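Local coordinates for protein glycosyl hydrolase (Bacteroides ovatus, PDB 3QC2) that is of undetermined precise function but belongs to a clan of carbohydrate-active proteins built on five-bladed beta-propellers, at residues Val25-Ser30 against Asp311-Ser316; Pro124-Thr129 against Tyr134-Thr139; Val194-Asn199 against Ala254-Lys259; Glu327-Val330 against Lys335-Leu338. One frame throughout, in Å; residues are numbered along the deposited sequence.

Contact 1 of 4, residues Val25-Ser30 against Asp311-Ser316; sequences VNPVIS and DSFEKS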
loop_
_atom_site.group_PDB
_atom_site.type_symbol
_atom_site.label_atom_id
_atom_site.label_comp_id
_atom_site.label_asym_id
_atom_site.label_seq_id
_atom_site.Cartn_x
_atom_site.Cartn_y
_atom_site.Cartn_z
ATOM N N VAL A 25 -8.497 1.857 20.067
ATOM C CA VAL A 25 -7.218 1.374 19.567
ATOM C C VAL A 25 -6.560 2.364 18.589
ATOM O O VAL A 25 -5.328 2.518 18.578
ATOM C CB VAL A 25 -7.413 -0.009 18.877
ATOM C CG1 VAL A 25 -6.286 -0.318 17.917
ATOM C CG2 VAL A 25 -7.575 -1.095 19.930
ATOM N N ASN A 26 -7.380 3.032 17.779
ATOM C CA ASN A 26 -6.870 3.947 16.761
ATOM C C ASN A 26 -6.675 5.383 17.227
ATOM O O ASN A 26 -7.427 5.874 18.056
ATOM C CB ASN A 26 -7.776 3.924 15.529
ATOM C CG ASN A 26 -7.626 2.653 14.723
ATOM O OD1 ASN A 26 -6.514 2.304 14.303
ATOM N ND2 ASN A 26 -8.745 1.966 14.465
ATOM N N PRO A 27 -5.645 6.065 16.690
ATOM C CA PRO A 27 -4.655 5.563 15.701
ATOM C C PRO A 27 -3.617 4.656 16.375
ATOM O O PRO A 27 -3.232 4.914 17.529
ATOM C CB PRO A 27 -4.000 6.840 15.187
ATOM C CG PRO A 27 -4.113 7.807 16.329
ATOM C CD PRO A 27 -5.374 7.465 17.080
ATOM N N VAL A 28 -3.172 3.609 15.674
ATOM C CA VAL A 28 -2.189 2.657 16.251
ATOM C C VAL A 28 -0.744 3.204 16.262
ATOM O O VAL A 28 0.069 2.828 17.121
ATOM C CB VAL A 28 -2.225 1.284 15.536
ATOM C CG1 VAL A 28 -3.589 0.647 15.700
ATOM C CG2 VAL A 28 -1.857 1.423 14.053
ATOM N N ILE A 29 -0.431 4.073 15.304
ATOM C CA ILE A 29 0.900 4.676 15.199
ATOM C C ILE A 29 0.753 6.146 14.827
ATOM O O ILE A 29 0.157 6.471 13.809
ATOM C CB ILE A 29 1.771 3.950 14.151
ATOM C CG1 ILE A 29 2.014 2.486 14.583
ATOM C CG2 ILE A 29 3.082 4.655 13.969
ATOM C CD1 ILE A 29 2.751 1.651 13.560
ATOM N N SER A 30 1.299 7.024 15.676
ATOM C CA SER A 30 1.263 8.457 15.461
ATOM C C SER A 30 2.674 9.028 15.512
ATOM O O SER A 30 3.605 8.360 16.007
ATOM C CB SER A 30 0.401 9.127 16.530
ATOM O OG SER A 30 -0.921 8.668 16.458
ATOM N N ASP A 311 -14.128 8.225 11.351
ATOM C CA ASP A 311 -13.765 8.722 12.668
ATOM C C ASP A 311 -12.806 9.908 12.609
ATOM O O ASP A 311 -12.158 10.159 11.581
ATOM C CB ASP A 311 -13.170 7.580 13.496
ATOM C CG ASP A 311 -14.183 6.427 13.734
ATOM O OD1 ASP A 311 -15.402 6.616 13.454
ATOM O OD2 ASP A 311 -13.755 5.341 14.208
ATOM N N SER A 312 -12.720 10.632 13.733
ATOM C CA SER A 312 -11.898 11.839 13.823
ATOM C C SER A 312 -10.410 11.588 13.611
ATOM O O SER A 312 -9.728 12.443 13.051
ATOM C CB SER A 312 -12.138 12.565 15.166
ATOM O OG SER A 312 -11.882 11.714 16.279
ATOM N N PHE A 313 -9.902 10.414 14.033
ATOM C CA PHE A 313 -8.451 10.101 13.851
ATOM C C PHE A 313 -8.073 9.969 12.373
ATOM O O PHE A 313 -6.901 10.083 12.024
ATOM C CB PHE A 313 -8.011 8.838 14.641
ATOM C CG PHE A 313 -8.537 7.538 14.081
ATOM C CD1 PHE A 313 -7.831 6.847 13.097
ATOM C CD2 PHE A 313 -9.726 6.996 14.548
ATOM C CE1 PHE A 313 -8.324 5.631 12.576
ATOM C CE2 PHE A 313 -10.225 5.779 14.033
ATOM C CZ PHE A 313 -9.525 5.105 13.052
ATOM N N GLU A 314 -9.078 9.718 11.519
ATOM C CA GLU A 314 -8.897 9.637 10.060
ATOM C C GLU A 314 -9.087 11.025 9.433
ATOM O O GLU A 314 -9.094 11.161 8.208
ATOM C CB GLU A 314 -9.898 8.643 9.461
ATOM C CG GLU A 314 -9.759 7.239 10.021
ATOM C CD GLU A 314 -10.947 6.341 9.741
ATOM O OE1 GLU A 314 -12.081 6.838 9.627
ATOM O OE2 GLU A 314 -10.748 5.119 9.677
ATOM N N LYS A 315 -9.242 12.047 10.297
ATOM C CA LYS A 315 -9.446 13.441 9.882
ATOM C C LYS A 315 -8.385 14.355 10.526
ATOM O O LYS A 315 -7.733 13.978 11.511
ATOM C CB LYS A 315 -10.858 13.903 10.270
ATOM C CG LYS A 315 -11.989 13.079 9.601
ATOM C CD LYS A 315 -13.367 13.391 10.189
ATOM C CE LYS A 315 -14.445 12.496 9.580
ATOM N NZ LYS A 315 -15.775 12.679 10.226
ATOM N N SER A 316 -8.213 15.542 9.956
ATOM C CA SER A 316 -7.242 16.511 10.461
ATOM C C SER A 316 -7.662 17.930 10.073
ATOM O O SER A 316 -8.690 18.124 9.433
ATOM C CB SER A 316 -5.847 16.197 9.899
ATOM O OG SER A 316 -5.834 16.241 8.481
#

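Contact 2 of 4, residues Pro124-Thr129 against Tyr134-Thr139; sequences PRIAVT and YVMMYT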
loop_
_atom_site.group_PDB
_atom_site.type_symbol
_atom_site.label_atom_id
_atom_site.label_comp_id
_atom_site.label_asym_id
_atom_site.label_seq_id
_atom_site.Cartn_x
_atom_site.Cartn_y
_atom_site.Cartn_z
ATOM N N PRO A 124 5.470 1.571 1.289
ATOM C CA PRO A 124 5.851 0.204 1.106
ATOM C C PRO A 124 4.675 -0.784 1.094
ATOM O O PRO A 124 3.630 -0.552 1.725
ATOM C CB PRO A 124 6.737 -0.074 2.337
ATOM C CG PRO A 124 6.242 0.809 3.348
ATOM C CD PRO A 124 5.828 2.060 2.625
ATOM N N ARG A 125 4.877 -1.863 0.366
ATOM C CA ARG A 125 3.967 -2.984 0.301
ATOM C C ARG A 125 4.876 -4.205 0.401
ATOM O O ARG A 125 5.872 -4.296 -0.324
ATOM C CB ARG A 125 3.179 -2.977 -0.999
ATOM C CG ARG A 125 2.130 -1.875 -1.053
ATOM C CD ARG A 125 1.685 -1.604 -2.452
ATOM N NE ARG A 125 0.664 -0.562 -2.520
ATOM C CZ ARG A 125 0.892 0.745 -2.417
ATOM N NH1 ARG A 125 2.122 1.217 -2.203
ATOM N NH2 ARG A 125 -0.128 1.594 -2.506
ATOM N N ILE A 126 4.556 -5.114 1.325
ATOM C CA ILE A 126 5.371 -6.290 1.560
ATOM C C ILE A 126 4.590 -7.592 1.403
ATOM O O ILE A 126 3.486 -7.733 1.921
ATOM C CB ILE A 126 6.002 -6.257 2.991
ATOM C CG1 ILE A 126 6.960 -5.048 3.135
ATOM C CG2 ILE A 126 6.749 -7.573 3.293
ATOM C CD1 ILE A 126 7.620 -4.926 4.539
ATOM N N ALA A 127 5.180 -8.526 0.662
ATOM C CA ALA A 127 4.641 -9.852 0.476
ATOM C C ALA A 127 5.792 -10.808 0.784
ATOM O O ALA A 127 6.968 -10.419 0.696
ATOM C CB ALA A 127 4.141 -10.035 -0.935
ATOM N N VAL A 128 5.466 -12.040 1.165
ATOM C CA VAL A 128 6.492 -13.029 1.520
ATOM C C VAL A 128 6.358 -14.294 0.696
ATOM O O VAL A 128 5.262 -14.746 0.429
ATOM C CB VAL A 128 6.425 -13.410 3.037
ATOM C CG1 VAL A 128 5.090 -14.059 3.384
ATOM C CG2 VAL A 128 7.620 -14.346 3.425
ATOM N N THR A 129 7.498 -14.862 0.301
ATOM C CA THR A 129 7.511 -16.101 -0.466
ATOM C C THR A 129 7.257 -17.282 0.455
ATOM O O THR A 129 7.227 -17.136 1.677
ATOM C CB THR A 129 8.888 -16.347 -1.181
ATOM O OG1 THR A 129 9.935 -16.533 -0.202
ATOM C CG2 THR A 129 9.235 -15.198 -2.103
ATOM N N TYR A 134 11.024 -11.913 2.221
ATOM C CA TYR A 134 10.125 -10.769 2.179
ATOM C C TYR A 134 10.522 -9.880 1.023
ATOM O O TYR A 134 11.711 -9.551 0.863
ATOM C CB TYR A 134 10.155 -10.003 3.498
ATOM C CG TYR A 134 9.590 -10.809 4.628
ATOM C CD1 TYR A 134 10.400 -11.632 5.396
ATOM C CD2 TYR A 134 8.229 -10.784 4.914
ATOM C CE1 TYR A 134 9.879 -12.396 6.432
ATOM C CE2 TYR A 134 7.698 -11.550 5.953
ATOM C CZ TYR A 134 8.534 -12.348 6.704
ATOM O OH TYR A 134 8.014 -13.108 7.730
ATOM N N VAL A 135 9.531 -9.518 0.194
ATOM C CA VAL A 135 9.750 -8.677 -0.966
ATOM C C VAL A 135 8.978 -7.367 -0.786
ATOM O O VAL A 135 7.732 -7.369 -0.670
ATOM C CB VAL A 135 9.283 -9.376 -2.262
ATOM C CG1 VAL A 135 9.528 -8.477 -3.494
ATOM C CG2 VAL A 135 9.993 -10.726 -2.430
HETATM N N MSE A 136 9.711 -6.250 -0.770
HETATM C CA MSE A 136 9.113 -4.945 -0.604
HETATM C C MSE A 136 9.067 -4.168 -1.890
HETATM O O MSE A 136 10.085 -3.986 -2.547
HETATM C CB MSE A 136 9.889 -4.124 0.416
HETATM C CG MSE A 136 9.483 -2.638 0.452
HETATM SE SE MSE A 136 10.510 -1.631 1.711
HETATM C CE MSE A 136 9.766 -2.369 3.271
HETATM N N MSE A 137 7.873 -3.702 -2.236
HETATM C CA MSE A 137 7.665 -2.828 -3.372
HETATM C C MSE A 137 7.446 -1.456 -2.761
HETATM O O MSE A 137 6.524 -1.282 -1.952
HETATM C CB MSE A 137 6.429 -3.240 -4.152
HETATM C CG MSE A 137 6.488 -4.654 -4.760
HETATM SE SE MSE A 137 7.910 -4.852 -6.077
HETATM C CE MSE A 137 7.480 -3.438 -7.210
ATOM N N TYR A 138 8.290 -0.489 -3.113
ATOM C CA TYR A 138 8.174 0.881 -2.567
ATOM C C TYR A 138 8.523 1.916 -3.607
ATOM O O TYR A 138 9.021 1.580 -4.683
ATOM C CB TYR A 138 9.088 1.051 -1.371
ATOM C CG TYR A 138 10.567 1.074 -1.710
ATOM C CD1 TYR A 138 11.269 -0.112 -1.955
ATOM C CD2 TYR A 138 11.272 2.277 -1.756
ATOM C CE1 TYR A 138 12.647 -0.100 -2.250
ATOM C CE2 TYR A 138 12.660 2.305 -2.061
ATOM C CZ TYR A 138 13.331 1.111 -2.305
ATOM O OH TYR A 138 14.662 1.123 -2.592
ATOM N N THR A 139 8.293 3.181 -3.268
ATOM C CA THR A 139 8.570 4.274 -4.158
ATOM C C THR A 139 9.866 4.995 -3.810
ATOM O O THR A 139 10.077 5.393 -2.662
ATOM C CB THR A 139 7.445 5.350 -4.116
ATOM O OG1 THR A 139 6.163 4.741 -4.324
ATOM C CG2 THR A 139 7.700 6.432 -5.185
HETATM O O HOH W 1 4.701 -0.082 -3.725
HETATM O O HOH W 2 5.426 -6.465 -2.000
#

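Contact 3 of 4, residues Val194-Asn199 against Ala254-Lys259; sequences VIKKVN and AIYTPK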
loop_
_atom_site.group_PDB
_atom_site.type_symbol
_atom_site.label_atom_id
_atom_site.label_comp_id
_atom_site.label_asym_id
_atom_site.label_seq_id
_atom_site.Cartn_x
_atom_site.Cartn_y
_atom_site.Cartn_z
ATOM N N VAL A 194 1.063 -16.207 1.123
ATOM C CA VAL A 194 2.349 -16.234 0.444
ATOM C C VAL A 194 2.250 -15.815 -1.028
ATOM O O VAL A 194 1.187 -15.911 -1.649
ATOM C CB VAL A 194 2.988 -17.668 0.502
ATOM C CG1 VAL A 194 3.268 -18.093 1.965
ATOM C CG2 VAL A 194 2.101 -18.688 -0.197
ATOM N N ILE A 195 3.385 -15.369 -1.575
ATOM C CA ILE A 195 3.489 -14.971 -2.973
ATOM C C ILE A 195 3.172 -16.176 -3.849
ATOM O O ILE A 195 3.754 -17.246 -3.680
ATOM C CB ILE A 195 4.918 -14.433 -3.299
ATOM C CG1 ILE A 195 5.169 -13.098 -2.563
ATOM C CG2 ILE A 195 5.085 -14.222 -4.784
ATOM C CD1 ILE A 195 6.615 -12.584 -2.660
ATOM N N LYS A 196 2.239 -15.994 -4.777
ATOM C CA LYS A 196 1.790 -17.058 -5.647
ATOM C C LYS A 196 2.153 -16.819 -7.092
ATOM O O LYS A 196 2.054 -15.689 -7.588
ATOM C CB LYS A 196 0.258 -17.178 -5.568
ATOM C CG LYS A 196 -0.328 -18.236 -6.559
ATOM C CD LYS A 196 -1.824 -18.236 -6.617
ATOM C CE LYS A 196 -2.321 -19.297 -7.612
ATOM N NZ LYS A 196 -1.869 -20.680 -7.249
ATOM N N LYS A 197 2.546 -17.897 -7.778
ATOM C CA LYS A 197 2.828 -17.847 -9.207
ATOM C C LYS A 197 1.579 -18.234 -10.001
ATOM O O LYS A 197 0.764 -19.059 -9.560
ATOM C CB LYS A 197 3.938 -18.820 -9.603
ATOM C CG LYS A 197 5.349 -18.441 -9.209
ATOM C CD LYS A 197 6.335 -19.434 -9.879
ATOM C CE LYS A 197 7.777 -19.008 -9.756
ATOM N NZ LYS A 197 8.685 -19.946 -10.516
ATOM N N VAL A 198 1.450 -17.644 -11.171
ATOM C CA VAL A 198 0.372 -17.957 -12.092
ATOM C C VAL A 198 0.987 -18.031 -13.483
ATOM O O VAL A 198 1.799 -17.164 -13.864
ATOM C CB VAL A 198 -0.775 -16.908 -12.044
ATOM C CG1 VAL A 198 -0.234 -15.519 -12.204
ATOM C CG2 VAL A 198 -1.830 -17.214 -13.122
ATOM N N ASN A 199 0.641 -19.089 -14.219
ATOM C CA ASN A 199 1.158 -19.306 -15.574
ATOM C C ASN A 199 2.704 -19.385 -15.618
ATOM O O ASN A 199 3.323 -18.999 -16.605
ATOM C CB ASN A 199 0.624 -18.213 -16.529
ATOM C CG ASN A 199 -0.915 -18.160 -16.562
ATOM O OD1 ASN A 199 -1.599 -19.182 -16.342
ATOM N ND2 ASN A 199 -1.464 -16.969 -16.844
ATOM N N ALA A 254 -2.410 -8.280 -3.836
ATOM C CA ALA A 254 -3.622 -8.913 -4.366
ATOM C C ALA A 254 -3.724 -10.344 -3.817
ATOM O O ALA A 254 -2.701 -10.986 -3.581
ATOM C CB ALA A 254 -3.590 -8.920 -5.892
ATOM N N ILE A 255 -4.964 -10.823 -3.616
ATOM C CA ILE A 255 -5.222 -12.164 -3.048
ATOM C C ILE A 255 -6.028 -13.080 -3.992
ATOM O O ILE A 255 -7.167 -12.776 -4.365
ATOM C CB ILE A 255 -6.011 -12.099 -1.684
ATOM C CG1 ILE A 255 -5.354 -11.130 -0.697
ATOM C CG2 ILE A 255 -6.121 -13.478 -1.060
ATOM C CD1 ILE A 255 -5.560 -9.687 -1.028
ATOM N N TYR A 256 -5.410 -14.207 -4.350
ATOM C CA TYR A 256 -6.029 -15.230 -5.160
ATOM C C TYR A 256 -6.939 -16.044 -4.240
ATOM O O TYR A 256 -6.476 -16.609 -3.243
ATOM C CB TYR A 256 -4.931 -16.133 -5.760
ATOM C CG TYR A 256 -5.404 -17.314 -6.587
ATOM C CD1 TYR A 256 -5.826 -18.487 -5.976
ATOM C CD2 TYR A 256 -5.369 -17.274 -7.983
ATOM C CE1 TYR A 256 -6.246 -19.606 -6.739
ATOM C CE2 TYR A 256 -5.782 -18.374 -8.753
ATOM C CZ TYR A 256 -6.220 -19.540 -8.116
ATOM O OH TYR A 256 -6.630 -20.629 -8.853
ATOM N N THR A 257 -8.237 -16.074 -4.562
ATOM C CA THR A 257 -9.231 -16.826 -3.777
ATOM C C THR A 257 -10.004 -17.754 -4.711
ATOM O O THR A 257 -9.824 -17.691 -5.936
ATOM C CB THR A 257 -10.260 -15.877 -3.084
ATOM O OG1 THR A 257 -11.150 -15.331 -4.071
ATOM C CG2 THR A 257 -9.549 -14.747 -2.322
ATOM N N PRO A 258 -10.850 -18.641 -4.140
ATOM C CA PRO A 258 -11.696 -19.523 -4.960
ATOM C C PRO A 258 -12.621 -18.786 -5.939
ATOM O O PRO A 258 -12.801 -19.253 -7.050
ATOM C CB PRO A 258 -12.514 -20.292 -3.910
ATOM C CG PRO A 258 -11.583 -20.432 -2.766
ATOM C CD PRO A 258 -10.776 -19.122 -2.741
ATOM N N LYS A 259 -13.186 -17.635 -5.525
ATOM C CA LYS A 259 -14.096 -16.846 -6.414
ATOM C C LYS A 259 -13.350 -15.947 -7.428
ATOM O O LYS A 259 -13.998 -15.312 -8.286
ATOM C CB LYS A 259 -15.084 -15.945 -5.605
ATOM C CG LYS A 259 -16.120 -16.674 -4.679
ATOM C CD LYS A 259 -15.601 -16.875 -3.241
ATOM C CE LYS A 259 -16.719 -17.392 -2.297
#

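Contact 4 of 4, residues Glu327-Val330 against Lys335-Leu338; sequences EGMV and KWYL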
loop_
_atom_site.group_PDB
_atom_site.type_symbol
_atom_site.label_atom_id
_atom_site.label_comp_id
_atom_site.label_asym_id
_atom_site.label_seq_id
_atom_site.Cartn_x
_atom_site.Cartn_y
_atom_site.Cartn_z
ATOM N N GLU A 327 -3.050 -0.149 2.547
ATOM C CA GLU A 327 -1.747 -0.571 2.029
ATOM C C GLU A 327 -1.159 -1.849 2.660
ATOM O O GLU A 327 -0.341 -2.536 2.015
ATOM C CB GLU A 327 -0.786 0.604 2.211
ATOM C CG GLU A 327 0.557 0.485 1.541
ATOM C CD GLU A 327 1.315 1.829 1.555
ATOM O OE1 GLU A 327 0.666 2.879 1.600
ATOM O OE2 GLU A 327 2.544 1.821 1.509
ATOM N N GLY A 328 -1.550 -2.156 3.905
ATOM C CA GLY A 328 -1.066 -3.360 4.618
ATOM C C GLY A 328 -2.228 -4.256 4.984
ATOM O O GLY A 328 -3.335 -3.767 5.288
HETATM N N MSE A 329 -1.991 -5.565 4.993
HETATM C CA MSE A 329 -3.054 -6.522 5.265
HETATM C C MSE A 329 -2.465 -7.865 5.720
HETATM O O MSE A 329 -1.589 -8.415 5.059
HETATM C CB MSE A 329 -3.875 -6.685 3.992
HETATM C CG MSE A 329 -5.161 -7.408 4.132
HETATM SE SE MSE A 329 -6.194 -7.244 2.457
HETATM C CE MSE A 329 -7.646 -8.433 2.949
ATOM N N VAL A 330 -2.951 -8.385 6.848
ATOM C CA VAL A 330 -2.425 -9.629 7.396
ATOM C C VAL A 330 -3.520 -10.566 7.896
ATOM O O VAL A 330 -4.415 -10.153 8.620
ATOM C CB VAL A 330 -1.456 -9.358 8.597
ATOM C CG1 VAL A 330 -0.763 -10.639 9.007
ATOM C CG2 VAL A 330 -0.405 -8.282 8.249
ATOM N N LYS A 335 -8.466 -13.957 11.295
ATOM C CA LYS A 335 -9.114 -12.666 10.968
ATOM C C LYS A 335 -8.189 -11.861 10.094
ATOM O O LYS A 335 -6.981 -12.097 10.079
ATOM C CB LYS A 335 -9.452 -11.863 12.226
ATOM C CG LYS A 335 -10.491 -12.514 13.140
ATOM C CD LYS A 335 -10.809 -11.609 14.343
ATOM C CE LYS A 335 -11.641 -12.342 15.410
ATOM N NZ LYS A 335 -11.923 -11.473 16.596
ATOM N N TRP A 336 -8.758 -10.908 9.356
ATOM C CA TRP A 336 -7.974 -10.046 8.470
ATOM C C TRP A 336 -7.773 -8.643 9.070
ATOM O O TRP A 336 -8.740 -7.936 9.387
ATOM C CB TRP A 336 -8.635 -9.932 7.101
ATOM C CG TRP A 336 -8.519 -11.159 6.239
ATOM C CD1 TRP A 336 -9.447 -12.147 6.084
ATOM C CD2 TRP A 336 -7.424 -11.508 5.400
ATOM N NE1 TRP A 336 -8.996 -13.086 5.206
ATOM C CE2 TRP A 336 -7.753 -12.722 4.768
ATOM C CE3 TRP A 336 -6.187 -10.913 5.118
ATOM C CZ2 TRP A 336 -6.896 -13.356 3.863
ATOM C CZ3 TRP A 336 -5.328 -11.545 4.216
ATOM C CH2 TRP A 336 -5.692 -12.750 3.598
ATOM N N TYR A 337 -6.510 -8.250 9.193
ATOM C CA TYR A 337 -6.134 -6.955 9.738
ATOM C C TYR A 337 -5.710 -6.010 8.611
ATOM O O TYR A 337 -4.718 -6.252 7.932
ATOM C CB TYR A 337 -5.004 -7.142 10.759
ATOM C CG TYR A 337 -5.486 -7.853 11.998
ATOM C CD1 TYR A 337 -5.753 -9.223 11.983
ATOM C CD2 TYR A 337 -5.711 -7.156 13.175
ATOM C CE1 TYR A 337 -6.215 -9.868 13.107
ATOM C CE2 TYR A 337 -6.175 -7.801 14.309
ATOM C CZ TYR A 337 -6.422 -9.157 14.268
ATOM O OH TYR A 337 -6.879 -9.797 15.387
ATOM N N LEU A 338 -6.486 -4.942 8.415
ATOM C CA LEU A 338 -6.216 -3.957 7.357
ATOM C C LEU A 338 -5.538 -2.743 7.949
ATOM O O LEU A 338 -6.087 -2.104 8.852
ATOM C CB LEU A 338 -7.528 -3.533 6.685
ATOM C CG LEU A 338 -7.426 -2.599 5.481
ATOM C CD1 LEU A 338 -6.611 -3.257 4.360
ATOM C CD2 LEU A 338 -8.793 -2.221 4.987
#

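Contact 1 of 4, residues Val25-Ser30 against Asp311-Ser316
N26 lays its side chain over the ring of F313, with CB, CG and ND2 all coming nearest to the same ring atom, CZ. CB stands over the face, somewhat toward the rim, 3.3 Å from the F313 centroid and 16° off the normal, a CH-pi contact. CG, like CB, is nearest F313 CZ, at 3.5 Å; chi1 of -73° puts it beside the backbone N and over the ring. The amide plane is turned only 22° from the ring plane. ND2 also rests 3.5 Å from CZ, whereas OD1 lies toward F313 CE1, which it barely reaches, and takes its hydrogen bond from V349 N instead. That bond ties N26 to strand 346-352. In the same loop V28 and I29 both face V347, a classic beta bulge, by which an early part of the chain joins strand 346-352, consistent with the ring closure of a beta-propeller. F313 belongs to the short 3-10 turn 312-314, where E314 N bonds D311 O at 3.1 Å. E314 folds back so that its CG lies 3.3 Å from the F313 ring plane, opposite N26, while its OE1 accepts D311 N at 3.0 Å and its OE2 forms a salt bridge with R21. At the root of the ring, P27, which follows a cis peptide bond, brings CD to 3.8 Å from F313 CB.

Contact 2 of 4, residues Pro124-Thr129 against Tyr134-Thr139
R125 and A127 pair with M137 and V135 in an antiparallel ladder, two hydrogen-bonded pairs alternating with the non-hydrogen-bonded pairs I126-M136 and V128-Y134, and the short strand axes run at 156° to each other. The four N-H...O bonds differ in straightness: V135 N to A127 O, 2.8 Å, is essentially linear, whereas R125 N to M137 O is bent to 142°. R125 O and V135 O are both acceptors and also receive hydrogen bonds from one water that bridges them. On the face carrying I126, V128, Y134 and M136, V128 and Y134 point the same way side by side, and V128 CG2 sits over the middle of the tyrosine ring, 3.8 Å from the centroid. The V128 chi1 of 62° sets CG2 anti to the backbone N and over that ring. I126 CG2 meets the same ring at its edge, 3.9 Å from Y134 CD2. The two strands form a hairpin at one end of a four-stranded antiparallel sheet, consistent with one propeller blade. M136 bends at chi3, which swings its methyl CE back to 3.6 Å from I126 CD1 and 3.9 Å from P124 CB. This face packs on strand 52-61, touching A57 and T59, and Y134 OH bonds L60 O. On the other face the extended chain of R125 carries NE and NH2 to the carbonyl oxygens of G251 and C250 in strand 247-257, while M137 coils toward L148 and V150 of strand 146-153.

Contact 3 of 4, residues Val194-Asn199 against Ala254-Lys259
K196 runs its aliphatic end across one face of the Y256 ring, and almost the whole contact, 105 Å² of buried surface, rests on this pair. The side chains cross at a slant: K196 CD passes the root of the ring, 3.7 Å from Y256 CG, and CE then takes the place above its middle. CE is 3.6 Å from the ring centroid and only 8° off the normal, a CH-pi contact, and its distances to the six ring carbons stay between 3.7 Å (Y256 CD2) and 4.0 Å (Y256 CE1). The last torsion, chi4 at 59°, bends an otherwise extended lysine chain, tilting the CE-NZ bond up from the ring without carrying the ammonium off to one side. NZ stays 4.5 Å from the centroid, still 9° from the normal, a cation-pi geometry. K196 lies at the break in strand 192-198 and Y256 on strand 247-257, which do not pair directly. Strand 182-189 runs between them, antiparallel to the first and parallel to the second; all three belong to one curled, mixed sheet, consistent with neighbouring propeller blades being joined there. The K196 and Y256 CA atoms are accordingly 8.0 Å apart, and the side chains reach across the intervening strand. From that strand E187 joins the cluster: its OE1 forms a salt bridge with K196 NZ, and its side chain touches Y256. The ammonium is therefore shared between a carboxylate and a pi face, which probably favours its charged form. Y256 also packs against I261 of strand 260-268.

Contact 4 of 4, residues Glu327-Val330 against Lys335-Leu338
W336 receives M329 above its indole plane: the selenomethionine methyl CE stands 3.5 Å from that plane, displaced toward the rim, and comes closest to the tryptophan at CE3, 3.6 Å away. SE lies farther out, 5.3 Å from the centroid of the six-membered ring and 43° off its normal, an oblique Met-aromatic contact. The M329 chi1 of -168° places CG against W336 CE3, and the extended chain beyond carries CE on over the indole. The Y337 ring is met differently. V330 O lies in its plane, at the edge, 3.7 Å from Y337 CD1, and the same oxygen accepts the Y337 backbone N at 2.9 Å. V330 N returns the bond to Y337 O at 3.0 Å, making V330-Y337 an antiparallel hydrogen-bonded pair. Next to it, M329-L338 is a non-hydrogen-bonded pair, in which M329 CA comes 3.2 Å from Y337 O as a CA-H...O contact. L338 directs its CD1 methyl at the G328 carbonyl, 3.4 Å from the oxygen. Both strands belong to one hairpin, and a classic beta bulge interrupts it where E327 and G328 both face Y339. Strand 335-342 is the middle one of a three-stranded antiparallel sheet: on its far side W336 and L338 bond by their backbones to Y352 and A350 of strand 346-352. F16 from the N-terminal region meets W336 edge-to-face and also touches M329, while V330 and E327 pack against A58 and N55 of strand 52-61.

Along the chain, the halves of contact 1 bracket contacts 2 and 3, and contact 4 follows after them. Contacts 2 and 4 are hairpins of separate antiparallel sheets, their centres about 14 Å apart, and contact 3 belongs to a third, curled sheet about 16 Å from either centre. Strand 120-128 meets strand 192-198 directly, where I195 N probably donates a hydrogen bond to V128 O at 2.8 Å. Contact 1 lies at the surface, about 32 Å from contact 3 between centres and across the middle of the chain from it. Strand 346-352 pairs with the hairpin of contact 4 and also holds the 25-30 loop, linking early and late chain regions, consistent with closure of a propeller.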